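PDB 3BGH: putative neuraminyllactose-binding hemagglutinin homolog from Helicobacter pylori, which is probably an outer-membrane lipoprotein and adhesin, named for binding neuraminyllactose and for its place on the flagellar sheath, though its function is not established. Local coordinates for residues I52-S55 with Y56-E59; Q188-R191 with K192-Q196; F60-S63 with L64-L68; A197-K200 with V201-I205; S80-D84 with A85-P89. One frame throughout, in Å; residues are numbered along the deposited sequence.

Contact 1. Residues I52-S55 with Y56-E59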
loop_
_atom_site.group_PDB
_atom_site.type_symbol
_atom_site.label_atom_id
_atom_site.label_comp_id
_atom_site.label_asym_id
_atom_site.label_seq_id
_atom_site.Cartn_x
_atom_site.Cartn_y
_atom_site.Cartn_z
ATOM N N ILE A 52 10.973 5.567 -5.279
ATOM C CA ILE A 52 11.902 4.419 -5.212
ATOM C C ILE A 52 12.595 4.102 -6.583
ATOM O O ILE A 52 11.922 3.876 -7.566
ATOM C CB ILE A 52 11.171 3.128 -4.692
ATOM C CG1 ILE A 52 10.604 3.351 -3.294
ATOM C CG2 ILE A 52 12.105 1.917 -4.698
ATOM C CD1 ILE A 52 9.622 2.251 -2.779
ATOM N N PRO A 53 13.929 4.106 -6.641
ATOM C CA PRO A 53 14.625 3.771 -7.901
ATOM C C PRO A 53 14.279 2.372 -8.407
ATOM O O PRO A 53 14.219 1.433 -7.622
ATOM C CB PRO A 53 16.117 3.844 -7.532
ATOM C CG PRO A 53 16.137 4.774 -6.257
ATOM C CD PRO A 53 14.853 4.470 -5.547
ATOM N N GLU A 54 14.052 2.249 -9.707
ATOM C CA GLU A 54 13.797 0.958 -10.358
ATOM C C GLU A 54 14.815 -0.112 -10.016
ATOM O O GLU A 54 14.468 -1.304 -9.940
ATOM C CB GLU A 54 13.760 1.118 -11.873
ATOM C CG GLU A 54 12.465 1.728 -12.439
ATOM C CD GLU A 54 12.466 1.739 -13.957
ATOM O OE1 GLU A 54 11.406 1.413 -14.560
ATOM O OE2 GLU A 54 13.550 2.041 -14.560
ATOM N N SER A 55 16.067 0.277 -9.809
ATOM C CA SER A 55 17.063 -0.724 -9.480
ATOM C C SER A 55 16.815 -1.374 -8.115
ATOM O O SER A 55 17.179 -2.549 -7.921
ATOM C CB SER A 55 18.434 -0.114 -9.514
ATOM O OG SER A 55 18.535 0.919 -8.544
ATOM N N TYR A 56 16.222 -0.619 -7.178
ATOM C CA TYR A 56 15.912 -1.142 -5.829
ATOM C C TYR A 56 14.847 -2.204 -5.947
ATOM O O TYR A 56 14.967 -3.259 -5.347
ATOM C CB TYR A 56 15.424 -0.069 -4.864
ATOM C CG TYR A 56 16.476 0.913 -4.413
ATOM C CD1 TYR A 56 17.720 0.984 -5.017
ATOM C CD2 TYR A 56 16.190 1.838 -3.423
ATOM C CE1 TYR A 56 18.650 1.948 -4.628
ATOM C CE2 TYR A 56 17.102 2.761 -3.024
ATOM C CZ TYR A 56 18.332 2.824 -3.633
ATOM O OH TYR A 56 19.230 3.782 -3.189
ATOM N N GLN A 57 13.840 -1.924 -6.766
ATOM C CA GLN A 57 12.783 -2.862 -7.031
ATOM C C GLN A 57 13.407 -4.161 -7.562
ATOM O O GLN A 57 13.188 -5.227 -6.966
ATOM C CB GLN A 57 11.817 -2.269 -8.029
ATOM C CG GLN A 57 10.835 -3.215 -8.581
ATOM C CD GLN A 57 10.119 -2.655 -9.780
ATOM O OE1 GLN A 57 10.669 -1.830 -10.493
ATOM N NE2 GLN A 57 8.902 -3.132 -10.047
ATOM N N LYS A 58 14.187 -4.063 -8.653
ATOM C CA LYS A 58 14.847 -5.214 -9.280
ATOM C C LYS A 58 15.678 -6.031 -8.278
ATOM O O LYS A 58 15.589 -7.247 -8.226
ATOM C CB LYS A 58 15.717 -4.764 -10.462
ATOM C CG LYS A 58 14.937 -4.601 -11.764
ATOM C CD LYS A 58 15.420 -3.371 -12.603
ATOM C CE LYS A 58 14.630 -3.243 -13.920
ATOM N NZ LYS A 58 14.828 -1.918 -14.669
ATOM N N GLU A 59 16.463 -5.345 -7.465
ATOM C CA GLU A 59 17.355 -6.000 -6.550
ATOM C C GLU A 59 16.584 -6.617 -5.359
ATOM O O GLU A 59 16.929 -7.699 -4.867
ATOM C CB GLU A 59 18.427 -4.993 -6.164
ATOM C CG GLU A 59 18.883 -4.989 -4.757
ATOM C CD GLU A 59 20.238 -5.581 -4.587
ATOM O OE1 GLU A 59 20.513 -6.628 -5.238
ATOM O OE2 GLU A 59 21.020 -5.015 -3.777
#
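The ring of Y56 has the pyrrolidine of P53 over one face, with P53 CG 3.9 Å from the ring centroid and 9° off the ring normal, a CH-pi contact. P53 CD packs 3.6 Å from Y56 CD2, while S55 OG and I52 CG2 approach the ring obliquely. Y56 reaches this place because its CG stands anti to its carbonyl carbon (chi1 -71°), which swings the ring back toward the preceding turn. At the base of this side chain, I52 CG2 meets Y56 CB at 3.9 Å.

P53 is the N-cap of helix 54-73. Proline suits the start of a helix, since it needs no N-H there and its carbonyl can still accept: Y56 N gives P53 O a bond of 2.9 Å, arriving well above the carbonyl plane, and Q57 N adds a weak one. The firm i to i+4 bonds begin with K58 N to E54 O, nearly straight at 176°, and E59 N to S55 O. On the solvent side E54 and K58 run side by side; E54 OE2 and K58 NZ are 4.2 Å apart, beyond a salt bridge but probably favourable.

The amide of Q57 turns to strand 38-48, where NE2 bonds I46 O. In this beta-alpha-beta unit the helix starts against helix 186-208: I52 lies on M194, P53 on D187, and Y56 on I190 and R191.

Contact 2. Residues Q188-R191 with K192-Q196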
loop_
_atom_site.group_PDB
_atom_site.type_symbol
_atom_site.label_atom_id
_atom_site.label_comp_id
_atom_site.label_asym_id
_atom_site.label_seq_id
_atom_site.Cartn_x
_atom_site.Cartn_y
_atom_site.Cartn_z
ATOM N N GLN A 188 18.569 7.949 1.628
ATOM C CA GLN A 188 19.018 7.202 2.794
ATOM C C GLN A 188 17.838 6.568 3.609
ATOM O O GLN A 188 17.925 5.442 4.104
ATOM C CB GLN A 188 19.961 8.095 3.627
ATOM C CG GLN A 188 20.762 7.416 4.725
ATOM C CD GLN A 188 22.003 6.644 4.255
ATOM O OE1 GLN A 188 22.769 6.133 5.082
ATOM N NE2 GLN A 188 22.190 6.524 2.940
ATOM N N ALA A 189 16.715 7.271 3.691
ATOM C CA ALA A 189 15.562 6.800 4.435
ATOM C C ALA A 189 14.868 5.634 3.691
ATOM O O ALA A 189 14.456 4.650 4.306
ATOM C CB ALA A 189 14.603 7.948 4.690
ATOM N N ILE A 190 14.784 5.779 2.369
ATOM C CA ILE A 190 14.288 4.755 1.451
ATOM C C ILE A 190 15.067 3.439 1.604
ATOM O O ILE A 190 14.494 2.354 1.739
ATOM C CB ILE A 190 14.384 5.272 -0.009
ATOM C CG1 ILE A 190 13.382 6.420 -0.197
ATOM C CG2 ILE A 190 14.150 4.171 -1.001
ATOM C CD1 ILE A 190 13.450 7.108 -1.524
ATOM N N ARG A 191 16.381 3.566 1.595
ATOM C CA ARG A 191 17.271 2.453 1.827
ATOM C C ARG A 191 16.984 1.696 3.140
ATOM O O ARG A 191 16.926 0.456 3.140
ATOM C CB ARG A 191 18.714 2.937 1.699
ATOM C CG ARG A 191 19.385 2.361 0.488
ATOM C CD ARG A 191 20.263 3.311 -0.298
ATOM N NE ARG A 191 21.551 3.543 0.333
ATOM C CZ ARG A 191 22.598 4.112 -0.269
ATOM N NH1 ARG A 191 22.546 4.487 -1.551
ATOM N NH2 ARG A 191 23.717 4.291 0.417
ATOM N N LYS A 192 16.764 2.444 4.225
ATOM C CA LYS A 192 16.441 1.891 5.562
ATOM C C LYS A 192 15.090 1.225 5.614
ATOM O O LYS A 192 14.960 0.126 6.143
ATOM C CB LYS A 192 16.486 2.978 6.638
ATOM C CG LYS A 192 17.901 3.428 7.049
ATOM C CD LYS A 192 17.880 4.215 8.333
ATOM C CE LYS A 192 17.856 5.716 8.063
ATOM N NZ LYS A 192 17.487 6.482 9.309
ATOM N N ILE A 193 14.088 1.884 5.047
ATOM C CA ILE A 193 12.738 1.370 5.031
ATOM C C ILE A 193 12.655 0.075 4.242
ATOM O O ILE A 193 12.061 -0.905 4.720
ATOM C CB ILE A 193 11.741 2.448 4.509
ATOM C CG1 ILE A 193 11.525 3.504 5.612
ATOM C CG2 ILE A 193 10.435 1.809 4.024
ATOM C CD1 ILE A 193 10.877 4.811 5.161
ATOM N N MET A 194 13.273 0.075 3.054
ATOM C CA MET A 194 13.323 -1.098 2.185
ATOM C C MET A 194 14.069 -2.271 2.841
ATOM O O MET A 194 13.631 -3.404 2.713
ATOM C CB MET A 194 13.961 -0.797 0.802
ATOM C CG MET A 194 13.460 0.424 0.060
ATOM S SD MET A 194 12.983 -0.011 -1.604
ATOM C CE MET A 194 11.436 -0.754 -1.122
ATOM N N ASN A 195 15.205 -2.011 3.493
ATOM C CA ASN A 195 15.891 -3.073 4.224
ATOM C C ASN A 195 14.999 -3.682 5.272
ATOM O O ASN A 195 15.001 -4.889 5.425
ATOM C CB ASN A 195 17.195 -2.610 4.896
ATOM C CG ASN A 195 18.298 -2.315 3.890
ATOM O OD1 ASN A 195 18.240 -2.761 2.746
ATOM N ND2 ASN A 195 19.283 -1.539 4.301
ATOM N N GLN A 196 14.266 -2.848 6.014
ATOM C CA GLN A 196 13.376 -3.348 7.046
ATOM C C GLN A 196 12.244 -4.112 6.401
ATOM O O GLN A 196 11.807 -5.097 6.939
ATOM C CB GLN A 196 12.777 -2.229 7.884
ATOM C CG GLN A 196 13.636 -1.650 8.969
ATOM C CD GLN A 196 12.867 -0.587 9.784
ATOM O OE1 GLN A 196 13.209 0.605 9.759
ATOM N NE2 GLN A 196 11.809 -1.020 10.482
#
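I190 and M194 are brought alongside each other by their first torsions: I190 CG2 stands anti to its backbone N (chi1 -68°, measured to CG1), and M194 CG stands anti to its carbonyl carbon (chi1 -48°). The two side chains point the same way, an i to i+4 pair on one face of the long alpha-helix 186-208, with I190 CG2 4.0 Å from M194 CG, although the place of that CG is doubtful, as the model crowds it against I190 O. A bend at chi2 places the sulfur and one at chi3 turns the terminal methyl. A branched residue and a flexible thioether suit a buried face: M194 lies on Y56 of helix 54-73, and I193 joins I190 on I108 of strand 98-114.

A189 is small enough for the close approach to A157 and I159 of strand 144-161. Its carbonyl accepts I193 N at 2.9 Å, and the aliphatic arm of I193 passes the same oxygen. K192 N bonds Q188 O at 3.2 Å in the preceding step of the ladder.

Polar residues occupy the other side. R191 NH2 and Q188 OE1 bond the backbone of V19, and the amide of N195 bonds E20 O through ND2 and H22 N through OD1, so the helix holds the first modelled residues, V19 to H22. N195 N donates to R191 O at 3.0 Å with an N-H...O angle of 159°.

Contact 3. Residues F60-S63 with L64-L68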
loop_
_atom_site.group_PDB
_atom_site.type_symbol
_atom_site.label_atom_id
_atom_site.label_comp_id
_atom_site.label_asym_id
_atom_site.label_seq_id
_atom_site.Cartn_x
_atom_site.Cartn_y
_atom_site.Cartn_z
ATOM N N PHE A 60 15.532 -5.928 -4.921
ATOM C CA PHE A 60 14.541 -6.472 -3.992
ATOM C C PHE A 60 13.838 -7.727 -4.569
ATOM O O PHE A 60 13.692 -8.724 -3.867
ATOM C CB PHE A 60 13.520 -5.371 -3.632
ATOM C CG PHE A 60 12.662 -5.673 -2.446
ATOM C CD1 PHE A 60 12.869 -5.016 -1.227
ATOM C CD2 PHE A 60 11.599 -6.556 -2.544
ATOM C CE1 PHE A 60 12.040 -5.270 -0.121
ATOM C CE2 PHE A 60 10.787 -6.807 -1.440
ATOM C CZ PHE A 60 10.993 -6.166 -0.235
ATOM N N GLU A 61 13.396 -7.687 -5.818
ATOM C CA GLU A 61 12.789 -8.883 -6.442
ATOM C C GLU A 61 13.788 -10.022 -6.686
ATOM O O GLU A 61 13.411 -11.190 -6.594
ATOM C CB GLU A 61 12.143 -8.569 -7.783
ATOM C CG GLU A 61 10.840 -7.855 -7.699
ATOM C CD GLU A 61 10.425 -7.231 -9.039
ATOM O OE1 GLU A 61 11.222 -7.212 -9.999
ATOM O OE2 GLU A 61 9.290 -6.761 -9.131
ATOM N N LYS A 62 15.034 -9.683 -7.027
ATOM C CA LYS A 62 16.057 -10.681 -7.345
ATOM C C LYS A 62 16.504 -11.366 -6.075
ATOM O O LYS A 62 16.631 -12.577 -6.046
ATOM C CB LYS A 62 17.264 -10.068 -8.107
ATOM C CG LYS A 62 18.679 -10.729 -7.814
ATOM C CD LYS A 62 19.836 -10.215 -8.737
ATOM C CE LYS A 62 21.233 -10.230 -8.049
ATOM N NZ LYS A 62 21.370 -9.123 -7.006
ATOM N N SER A 63 16.731 -10.606 -5.012
ATOM C CA SER A 63 17.173 -11.209 -3.771
ATOM C C SER A 63 16.179 -12.204 -3.169
ATOM O O SER A 63 16.593 -13.241 -2.668
ATOM C CB SER A 63 17.565 -10.146 -2.771
ATOM O OG SER A 63 18.542 -9.324 -3.368
ATOM N N LEU A 64 14.883 -11.896 -3.236
ATOM C CA LEU A 64 13.829 -12.724 -2.632
ATOM C C LEU A 64 13.774 -14.047 -3.361
ATOM O O LEU A 64 13.586 -15.111 -2.782
ATOM C CB LEU A 64 12.446 -12.035 -2.717
ATOM C CG LEU A 64 12.006 -10.941 -1.737
ATOM C CD1 LEU A 64 10.544 -10.554 -2.001
ATOM C CD2 LEU A 64 12.133 -11.383 -0.265
ATOM N N PHE A 65 13.956 -13.944 -4.665
ATOM C CA PHE A 65 13.874 -15.061 -5.574
ATOM C C PHE A 65 15.016 -16.054 -5.291
ATOM O O PHE A 65 14.790 -17.261 -5.171
ATOM C CB PHE A 65 13.945 -14.477 -6.972
ATOM C CG PHE A 65 13.590 -15.425 -8.056
ATOM C CD1 PHE A 65 12.553 -16.330 -7.900
ATOM C CD2 PHE A 65 14.291 -15.395 -9.252
ATOM C CE1 PHE A 65 12.217 -17.213 -8.927
ATOM C CE2 PHE A 65 13.976 -16.268 -10.281
ATOM C CZ PHE A 65 12.935 -17.183 -10.127
ATOM N N LEU A 66 16.234 -15.556 -5.129
ATOM C CA LEU A 66 17.376 -16.452 -5.002
ATOM C C LEU A 66 17.371 -17.034 -3.613
ATOM O O LEU A 66 17.510 -18.246 -3.438
ATOM C CB LEU A 66 18.705 -15.746 -5.293
ATOM C CG LEU A 66 18.922 -15.107 -6.680
ATOM C CD1 LEU A 66 20.205 -14.318 -6.655
ATOM C CD2 LEU A 66 18.944 -16.131 -7.820
ATOM N N GLN A 67 17.161 -16.172 -2.631
ATOM C CA GLN A 67 17.065 -16.585 -1.259
ATOM C C GLN A 67 15.966 -17.601 -0.970
ATOM O O GLN A 67 16.158 -18.513 -0.181
ATOM C CB GLN A 67 16.895 -15.381 -0.387
ATOM C CG GLN A 67 18.123 -14.492 -0.367
ATOM C CD GLN A 67 18.463 -14.114 1.038
ATOM O OE1 GLN A 67 18.007 -13.078 1.543
ATOM N NE2 GLN A 67 19.212 -14.989 1.720
ATOM N N LEU A 68 14.809 -17.440 -1.586
ATOM C CA LEU A 68 13.756 -18.406 -1.399
ATOM C C LEU A 68 14.111 -19.733 -2.043
ATOM O O LEU A 68 13.709 -20.780 -1.554
ATOM C CB LEU A 68 12.426 -17.890 -1.916
ATOM C CG LEU A 68 11.744 -17.169 -0.779
ATOM C CD1 LEU A 68 10.644 -16.282 -1.341
ATOM C CD2 LEU A 68 11.221 -18.197 0.304
#
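Q67 N donates to S63 O at 3.0 Å and L66 N to K62 O at 3.1 Å, the two firmer rungs of this stretch of helix. The two bonds just before them in the ladder, L64 N to F60 O and F65 N to E61 O, are weak, each 3.4 Å long. Serine is well suited to a buried helical position because its hydroxyl can be satisfied by its own helix: S63 OG bonds E59 O one turn back. The amide of Q67, also buried, has OE1 bonded to Y198 OH and to Y25 N.

All of this belongs to helix 54-73, the connecting helix of a beta-alpha-beta unit between strands 38-48 and 78-82. On its inner side F60 and L64 lie side by side, L64 CD1 touching F60 CE2 at 3.8 Å in an oblique approach to the ring. F60 CG is anti to the backbone N (chi1 -165°), which directs the phenyl toward F23 and Y198, and it meets both rings edge-to-face, while L64 reaches M102 of strand 98-114. F65 packs on L41 and P44 of strand 38-48. Along the exposed side, the aliphatic part of K62 crosses L66, K62 CG lying 4.1 Å from L66 CD1, and K62 NZ forms a salt bridge with E59.

Contact 4. Residues A197-K200 with V201-I205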
loop_
_atom_site.group_PDB
_atom_site.type_symbol
_atom_site.label_atom_id
_atom_site.label_comp_id
_atom_site.label_asym_id
_atom_site.label_seq_id
_atom_site.Cartn_x
_atom_site.Cartn_y
_atom_site.Cartn_z
ATOM N N ALA A 197 11.776 -3.677 5.232
ATOM C CA ALA A 197 10.723 -4.431 4.564
ATOM C C ALA A 197 11.237 -5.769 4.032
ATOM O O ALA A 197 10.514 -6.780 4.054
ATOM C CB ALA A 197 10.061 -3.608 3.440
ATOM N N TYR A 198 12.472 -5.779 3.534
ATOM C CA TYR A 198 13.023 -7.008 2.993
ATOM C C TYR A 198 13.174 -8.033 4.125
ATOM O O TYR A 198 12.755 -9.165 3.970
ATOM C CB TYR A 198 14.378 -6.789 2.303
ATOM C CG TYR A 198 14.869 -8.079 1.664
ATOM C CD1 TYR A 198 14.563 -8.391 0.349
ATOM C CD2 TYR A 198 15.588 -9.012 2.405
ATOM C CE1 TYR A 198 15.010 -9.576 -0.219
ATOM C CE2 TYR A 198 16.029 -10.194 1.848
ATOM C CZ TYR A 198 15.733 -10.476 0.550
ATOM O OH TYR A 198 16.167 -11.679 0.016
ATOM N N HIS A 199 13.766 -7.616 5.245
ATOM C CA HIS A 199 13.924 -8.446 6.434
ATOM C C HIS A 199 12.555 -9.025 6.865
ATOM O O HIS A 199 12.423 -10.241 6.920
ATOM C CB HIS A 199 14.617 -7.648 7.566
ATOM C CG HIS A 199 14.788 -8.410 8.854
ATOM N ND1 HIS A 199 15.841 -9.277 9.084
ATOM C CD2 HIS A 199 14.067 -8.385 10.006
ATOM C CE1 HIS A 199 15.749 -9.773 10.306
ATOM N NE2 HIS A 199 14.685 -9.245 10.891
ATOM N N LYS A 200 11.544 -8.168 7.110
ATOM C CA LYS A 200 10.200 -8.639 7.449
ATOM C C LYS A 200 9.592 -9.648 6.457
ATOM O O LYS A 200 8.973 -10.623 6.907
ATOM C CB LYS A 200 9.209 -7.481 7.670
ATOM C CG LYS A 200 7.853 -7.957 8.222
ATOM C CD LYS A 200 6.758 -6.864 8.265
ATOM C CE LYS A 200 5.510 -7.321 9.049
ATOM N NZ LYS A 200 4.484 -6.252 9.299
ATOM N N VAL A 201 9.741 -9.430 5.142
ATOM C CA VAL A 201 9.181 -10.404 4.173
ATOM C C VAL A 201 9.847 -11.802 4.329
ATOM O O VAL A 201 9.173 -12.828 4.435
ATOM C CB VAL A 201 9.234 -9.928 2.652
ATOM C CG1 VAL A 201 8.787 -11.015 1.742
ATOM C CG2 VAL A 201 8.335 -8.726 2.433
ATOM N N MET A 202 11.163 -11.822 4.323
ATOM C CA MET A 202 11.877 -13.082 4.410
ATOM C C MET A 202 11.556 -13.837 5.702
ATOM O O MET A 202 11.384 -15.044 5.660
ATOM C CB MET A 202 13.377 -12.854 4.263
ATOM C CG MET A 202 13.855 -12.677 2.810
ATOM S SD MET A 202 13.475 -14.049 1.749
ATOM C CE MET A 202 14.300 -15.367 2.618
ATOM N N VAL A 203 11.469 -13.138 6.837
ATOM C CA VAL A 203 11.151 -13.762 8.123
ATOM C C VAL A 203 9.750 -14.365 8.124
ATOM O O VAL A 203 9.528 -15.465 8.627
ATOM C CB VAL A 203 11.199 -12.742 9.279
ATOM C CG1 VAL A 203 10.582 -13.330 10.543
ATOM C CG2 VAL A 203 12.628 -12.302 9.586
ATOM N N HIS A 204 8.779 -13.634 7.598
ATOM C CA HIS A 204 7.419 -14.117 7.636
ATOM C C HIS A 204 7.253 -15.272 6.669
ATOM O O HIS A 204 6.633 -16.238 7.014
ATOM C CB HIS A 204 6.416 -12.987 7.362
ATOM C CG HIS A 204 6.209 -12.070 8.530
ATOM N ND1 HIS A 204 4.964 -11.608 8.905
ATOM C CD2 HIS A 204 7.090 -11.524 9.403
ATOM C CE1 HIS A 204 5.091 -10.827 9.962
ATOM N NE2 HIS A 204 6.371 -10.754 10.284
ATOM N N ILE A 205 7.803 -15.177 5.467
ATOM C CA ILE A 205 7.673 -16.274 4.527
ATOM C C ILE A 205 8.439 -17.515 4.983
ATOM O O ILE A 205 7.941 -18.614 4.848
ATOM C CB ILE A 205 8.116 -15.923 3.118
ATOM C CG1 ILE A 205 7.060 -15.087 2.407
ATOM C CG2 ILE A 205 8.290 -17.217 2.291
ATOM C CD1 ILE A 205 7.531 -14.526 1.062
#
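V201 begins the segment with its N bonded to A197 O and its CG2 3.3 Å from that same oxygen; its branched side chain is buried against V152 and L132 of the sheet. M202 follows, its N meeting Y198 O almost straight (176°). Its side chain lies beside that of Y198, M202 CG 3.4 Å from Y198 CE2, and its sulfur makes an oblique Met-aromatic contact, SD 5.1 Å from the ring centroid. The hydroxyl of Y198 is taken up by Q67 of helix 54-73.

V203 lays CG2 over one face of the H199 imidazole, offset toward its rim, in a CH-pi contact 4.1 Å from the centroid. H204 offers a ring face to K200: K200 CG stands 4.1 Å from the H204 ring centroid, and K200 CE comes 3.6 Å from H204 CE1. An extended chain, with CG anti to the backbone N (chi1 -172°), carries the lysine past the ring until NZ bonds D151 O on strand 144-161.

Lysine can thus pack its apolar methylenes on the H204 ring while its polar end stays bonded to the sheet, so that one long side chain serves both an apolar and a polar contact.

Contact 5. Residues S80-D84 with A85-P89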
loop_
_atom_site.group_PDB
_atom_site.type_symbol
_atom_site.label_atom_id
_atom_site.label_comp_id
_atom_site.label_asym_id
_atom_site.label_seq_id
_atom_site.Cartn_x
_atom_site.Cartn_y
_atom_site.Cartn_z
ATOM N N SER A 80 12.550 -25.252 -9.208
ATOM C CA SER A 80 12.598 -24.809 -10.588
ATOM C C SER A 80 12.111 -23.359 -10.683
ATOM O O SER A 80 11.052 -23.006 -10.158
ATOM C CB SER A 80 11.750 -25.711 -11.475
ATOM O OG SER A 80 12.112 -27.073 -11.302
ATOM N N GLN A 81 12.909 -22.550 -11.372
ATOM C CA GLN A 81 12.755 -21.117 -11.447
ATOM C C GLN A 81 12.268 -20.712 -12.834
ATOM O O GLN A 81 12.774 -21.198 -13.832
ATOM C CB GLN A 81 14.105 -20.440 -11.204
ATOM C CG GLN A 81 14.762 -20.682 -9.877
ATOM C CD GLN A 81 16.069 -19.915 -9.774
ATOM O OE1 GLN A 81 16.641 -19.496 -10.791
ATOM N NE2 GLN A 81 16.544 -19.710 -8.559
ATOM N N PHE A 82 11.293 -19.816 -12.892
ATOM C CA PHE A 82 10.815 -19.272 -14.164
ATOM C C PHE A 82 10.471 -17.813 -13.939
ATOM O O PHE A 82 10.373 -17.387 -12.789
ATOM C CB PHE A 82 9.599 -20.066 -14.665
ATOM C CG PHE A 82 9.905 -21.513 -14.968
ATOM C CD1 PHE A 82 10.516 -21.876 -16.171
ATOM C CD2 PHE A 82 9.600 -22.516 -14.039
ATOM C CE1 PHE A 82 10.812 -23.213 -16.455
ATOM C CE2 PHE A 82 9.886 -23.852 -14.305
ATOM C CZ PHE A 82 10.493 -24.201 -15.520
ATOM N N LYS A 83 10.306 -17.038 -15.007
ATOM C CA LYS A 83 9.947 -15.630 -14.839
ATOM C C LYS A 83 8.449 -15.330 -14.956
ATOM O O LYS A 83 7.992 -14.294 -14.476
ATOM C CB LYS A 83 10.772 -14.712 -15.746
ATOM C CG LYS A 83 12.083 -14.288 -15.091
ATOM C CD LYS A 83 12.984 -13.440 -16.012
ATOM C CE LYS A 83 14.398 -13.307 -15.387
ATOM N NZ LYS A 83 15.301 -12.390 -16.163
ATOM N N ASP A 84 7.699 -16.231 -15.592
ATOM C CA ASP A 84 6.241 -16.127 -15.716
ATOM C C ASP A 84 5.676 -17.551 -15.678
ATOM O O ASP A 84 6.401 -18.508 -15.985
ATOM C CB ASP A 84 5.839 -15.414 -17.018
ATOM C CG ASP A 84 6.274 -13.927 -17.058
ATOM O OD1 ASP A 84 5.936 -13.144 -16.137
ATOM O OD2 ASP A 84 6.946 -13.527 -18.035
ATOM N N ALA A 85 4.409 -17.704 -15.292
ATOM C CA ALA A 85 3.800 -19.039 -15.178
ATOM C C ALA A 85 3.632 -19.726 -16.533
ATOM O O ALA A 85 3.603 -20.952 -16.632
ATOM C CB ALA A 85 2.472 -18.969 -14.444
ATOM N N SER A 86 3.531 -18.914 -17.573
ATOM C CA SER A 86 3.394 -19.398 -18.942
ATOM C C SER A 86 4.663 -20.096 -19.448
ATOM O O SER A 86 4.599 -20.890 -20.388
ATOM C CB SER A 86 3.014 -18.236 -19.870
ATOM O OG SER A 86 3.880 -17.119 -19.679
ATOM N N GLU A 87 5.809 -19.804 -18.830
ATOM C CA GLU A 87 7.069 -20.473 -19.196
ATOM C C GLU A 87 7.233 -21.844 -18.544
ATOM O O GLU A 87 8.277 -22.482 -18.713
ATOM C CB GLU A 87 8.292 -19.623 -18.839
ATOM C CG GLU A 87 8.331 -18.228 -19.451
ATOM C CD GLU A 87 9.550 -17.415 -18.992
ATOM O OE1 GLU A 87 10.312 -17.880 -18.101
ATOM O OE2 GLU A 87 9.747 -16.300 -19.531
ATOM N N ILE A 88 6.232 -22.298 -17.792
ATOM C CA ILE A 88 6.352 -23.596 -17.135
ATOM C C ILE A 88 5.956 -24.703 -18.109
ATOM O O ILE A 88 4.805 -24.756 -18.565
ATOM C CB ILE A 88 5.539 -23.698 -15.821
ATOM C CG1 ILE A 88 5.985 -22.636 -14.814
ATOM C CG2 ILE A 88 5.704 -25.085 -15.204
ATOM C CD1 ILE A 88 4.964 -22.375 -13.707
ATOM N N PRO A 89 6.923 -25.571 -18.456
ATOM C CA PRO A 89 6.656 -26.736 -19.306
ATOM C C PRO A 89 5.818 -27.820 -18.612
ATOM O O PRO A 89 5.911 -28.006 -17.387
ATOM C CB PRO A 89 8.060 -27.261 -19.637
ATOM C CG PRO A 89 8.929 -26.779 -18.530
ATOM C CD PRO A 89 8.347 -25.469 -18.086
#
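F82 and the backbone of I88 make the central contact: I88 CA lies over one face of the F82 ring, and I88 CG1 is 3.7 Å from F82 CD2, the two side chains crossing at about a right angle. P89 comes from the opposite direction, P89 CD 3.6 Å from F82 CZ, in an oblique approach. E87 O, also oblique to the ring, stands 3.4 Å from F82 CD1. The phenyl is placed here by its CG lying anti to the carbonyl carbon (chi1 -63°), and its flat apolar surface suits packing on isoleucine and proline where the chain folds back.

Polar bonds hold the returning chain. The extended side chain of E87 brings OE1 to K83 N, a straight bond of 3.2 Å (166°) that meets the oxygen from above the carboxylate plane. E87 N in turn donates to D84 O at 3.2 Å, and I88 N to A85 O, the i to i+3 pattern of a 3-10 turn. D84 OD2 and E87 OE2 lie 4.2 Å apart; this like-charge proximity is probably eased by K45, whose NZ forms a salt bridge with D84 OD1.

Farther out, S80 and F82 bond the backbone of strand 38-48, and A85 and I88 touch its side chains. The whole is a strand-to-helix connection with a 3-10 turn in it: strand 78-82, outermost in the sheet of this chain, passes through segment 85-87 to P89, N-cap of helix 90-95.

How the contacts relate
Contacts 1 and 3 follow each other on helix 54-73, as contacts 2 and 4 do on helix 186-208, and the two helices meet along their lengths: contact 1 touches contact 2, and contact 3 touches contact 4, where L64 CD2 is 3.6 Å from M202 SD. Contact 3 is buried, contacts 2 and 4 partly so, and contacts 1 and 5 lie at the surface. Proline packing on aromatic rings marks the surface contacts, both near helix starts, whereas within the helices rings meet leucine, valine, lysine methylenes and methionine in contacts 3 and 4, and contact 2 pairs isoleucine with methionine. Contact 5 reaches contact 3 through F65 and Q81, far from contact 2.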